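Protein-tyrosine-phosphatase (Vibrio vulnificus, PDB 7DHF) probably hydrolyses phosphotyrosine in proteins to tyrosine and phosphate, as a member of the low-molecular-weight protein tyrosine phosphatase family. Local coordinates at residues 13-18 / 68-73. The protein carries 1 engineered substitution. Residues are numbered along the deposited sequence; the frame is centred on the assembly and turned at random.
Sequences VGNICR and ENHQSQ. With PO4 (phosphate ion), chain E.
With CG opposite the backbone N and beside the carbonyl carbon (chi1 -163°), the Asn15 amide reaches the loop 68-73, while a similar torsion in His70 (chi1 173°) sends its imidazole the other way to the backbone of Asn15. The two flat groups stand almost at right angles, amide plane against ring plane at 83°. His70 NE2 donates to Asn15 O at 2.8 Å; the oxygen lies close to the ring plane, although the nitrogen stands clearly tilted from the carbonyl plane. Asn15 OD1 accepts the N-H of Gln73 (N to OD1 2.9 Å), the donor lying in the carbonyl plane on a lone pair, and a water lies within hydrogen-bonding distance of both Asn15 OD1 and Gln71 O. Next to this pair, Ser72 OG gives its proton to Gly14 O at 2.8 Å, and Ser72 CB rests against Ile16 CG2. Two successive carbonyls, of Gly14 and Asn15, are thus held from outside the loop, consistent with a second shell that steadies the anion-binding loop. On the inner side, backbone N-H groups from Val13 to Arg18 converge on a phosphate ion, the bond from Asn15 N being weak. Arg18 closes the ring of donors: its NE meets PO4 O2 at 2.8 Å in a nearly straight bond, and NH2 reaches PO4 O4. This is the P-loop of the family, in which the predicted nucleophile position, Ala12, is engineered here. Asn15 ND2 bonds to Ser19 and Ser37, linking the loop to its neighbours. The P-loop runs from the end of strand 7-12 into helix 18-29, with Cys17 as N-cap; His70 packs on Pro20, Glu23 and Arg24 of that helix, and Gln73 NE2 bonds to Ser37 O in the adjoining parallel strand 34-39.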
loop_
_atom_site.group_PDB
_atom_site.type_symbol
_atom_site.label_atom_id
_atom_site.label_comp_id
_atom_site.label_asym_id
_atom_site.label_seq_id
_atom_site.Cartn_x
_atom_site.Cartn_y
_atom_site.Cartn_z
ATOM N N VAL A 13 -6.398 0.468 4.162
ATOM C CA VAL A 13 -7.327 0.371 5.290
ATOM C C VAL A 13 -6.959 -0.774 6.239
ATOM O O VAL A 13 -6.734 -0.556 7.429
ATOM C CB VAL A 13 -8.790 0.273 4.808
ATOM C CG1 VAL A 13 -9.744 0.101 5.984
ATOM C CG2 VAL A 13 -9.157 1.505 3.998
ATOM N N GLY A 14 -6.919 -2.003 5.730
ATOM C CA GLY A 14 -6.674 -3.152 6.583
ATOM C C GLY A 14 -5.218 -3.566 6.662
ATOM O O GLY A 14 -4.814 -4.264 7.597
ATOM N N ASN A 15 -4.424 -3.142 5.681
ATOM C CA ASN A 15 -3.021 -3.539 5.570
ATOM C C ASN A 15 -2.874 -5.057 5.456
ATOM O O ASN A 15 -1.932 -5.650 5.984
ATOM C CB ASN A 15 -2.173 -2.954 6.707
ATOM C CG ASN A 15 -0.670 -2.994 6.424
ATOM O OD1 ASN A 15 0.133 -3.210 7.332
ATOM N ND2 ASN A 15 -0.285 -2.768 5.173
ATOM N N ILE A 16 -3.802 -5.686 4.733
ATOM C CA ILE A 16 -3.711 -7.116 4.440
ATOM C C ILE A 16 -3.816 -7.444 2.958
ATOM O O ILE A 16 -3.416 -8.554 2.556
ATOM C CB ILE A 16 -4.743 -7.940 5.247
ATOM C CG1 ILE A 16 -6.166 -7.429 4.996
ATOM C CG2 ILE A 16 -4.396 -7.922 6.731
ATOM C CD1 ILE A 16 -7.257 -8.374 5.472
ATOM N N CYS A 17 -4.332 -6.556 2.106
ATOM C CA CYS A 17 -4.504 -6.864 0.689
ATOM C C CYS A 17 -3.703 -5.919 -0.205
ATOM O O CYS A 17 -2.610 -6.271 -0.657
ATOM C CB CYS A 17 -5.989 -6.838 0.311
ATOM S SG CYS A 17 -6.967 -8.174 1.060
ATOM N N ARG A 18 -4.233 -4.721 -0.465
ATOM C CA ARG A 18 -3.606 -3.823 -1.433
ATOM C C ARG A 18 -2.288 -3.269 -0.912
ATOM O O ARG A 18 -1.290 -3.227 -1.640
ATOM C CB ARG A 18 -4.537 -2.659 -1.756
ATOM C CG ARG A 18 -5.814 -3.033 -2.465
ATOM C CD ARG A 18 -6.815 -1.905 -2.360
ATOM N NE ARG A 18 -7.218 -1.698 -0.972
ATOM C CZ ARG A 18 -8.052 -0.749 -0.566
ATOM N NH1 ARG A 18 -8.579 0.097 -1.441
ATOM N NH2 ARG A 18 -8.357 -0.646 0.720
ATOM N N GLU A 68 5.125 -12.772 1.553
ATOM C CA GLU A 68 5.174 -13.558 2.772
ATOM C C GLU A 68 5.783 -12.728 3.897
ATOM O O GLU A 68 6.424 -11.697 3.670
ATOM C CB GLU A 68 6.018 -14.813 2.553
ATOM C CG GLU A 68 5.399 -15.821 1.593
ATOM C CD GLU A 68 4.293 -16.637 2.231
ATOM O OE1 GLU A 68 4.071 -16.494 3.452
ATOM O OE2 GLU A 68 3.646 -17.426 1.512
ATOM N N ASN A 69 5.564 -13.186 5.125
ATOM C CA ASN A 69 6.181 -12.578 6.300
ATOM C C ASN A 69 5.770 -11.120 6.465
ATOM O O ASN A 69 6.549 -10.293 6.942
ATOM C CB ASN A 69 7.703 -12.725 6.263
ATOM C CG ASN A 69 8.136 -14.155 6.023
ATOM O OD1 ASN A 69 8.905 -14.441 5.103
ATOM N ND2 ASN A 69 7.627 -15.066 6.838
ATOM N N HIS A 70 4.545 -10.799 6.065
ATOM C CA HIS A 70 3.975 -9.488 6.315
ATOM C C HIS A 70 3.186 -9.516 7.616
ATOM O O HIS A 70 2.588 -10.532 7.980
ATOM C CB HIS A 70 3.040 -9.091 5.174
ATOM C CG HIS A 70 2.284 -7.828 5.432
ATOM N ND1 HIS A 70 2.884 -6.587 5.414
ATOM C CD2 HIS A 70 0.982 -7.613 5.736
ATOM C CE1 HIS A 70 1.982 -5.662 5.688
ATOM N NE2 HIS A 70 0.820 -6.258 5.886
ATOM N N GLN A 71 3.198 -8.389 8.323
ATOM C CA GLN A 71 2.385 -8.200 9.517
ATOM C C GLN A 71 1.655 -6.874 9.389
ATOM O O GLN A 71 2.291 -5.818 9.302
ATOM C CB GLN A 71 3.251 -8.202 10.778
ATOM C CG GLN A 71 3.929 -9.525 11.072
ATOM C CD GLN A 71 4.843 -9.443 12.276
ATOM O OE1 GLN A 71 5.758 -8.619 12.318
ATOM N NE2 GLN A 71 4.593 -10.285 13.268
ATOM N N SER A 72 0.326 -6.927 9.380
ATOM C CA SER A 72 -0.474 -5.713 9.307
ATOM C C SER A 72 -0.173 -4.804 10.494
ATOM O O SER A 72 -0.046 -5.263 11.632
ATOM C CB SER A 72 -1.957 -6.077 9.305
ATOM O OG SER A 72 -2.770 -4.924 9.438
ATOM N N GLN A 73 -0.050 -3.504 10.221
ATOM C CA GLN A 73 0.187 -2.523 11.271
ATOM C C GLN A 73 -0.713 -1.312 11.065
ATOM O O GLN A 73 -1.134 -1.001 9.947
ATOM C CB GLN A 73 1.658 -2.082 11.341
ATOM C CG GLN A 73 2.089 -1.096 10.265
ATOM C CD GLN A 73 3.530 -0.663 10.437
ATOM O OE1 GLN A 73 4.000 -0.466 11.559
ATOM N NE2 GLN A 73 4.242 -0.522 9.328
HETATM P P PO4 E . -5.844 -3.112 2.332
HETATM O O1 PO4 E . -6.061 -4.361 3.161
HETATM O O2 PO4 E . -6.181 -3.439 0.897
HETATM O O3 PO4 E . -4.386 -2.737 2.454
HETATM O O4 PO4 E . -6.745 -2.014 2.849
HETATM O O HOH W 1 3.001 -3.510 7.966
#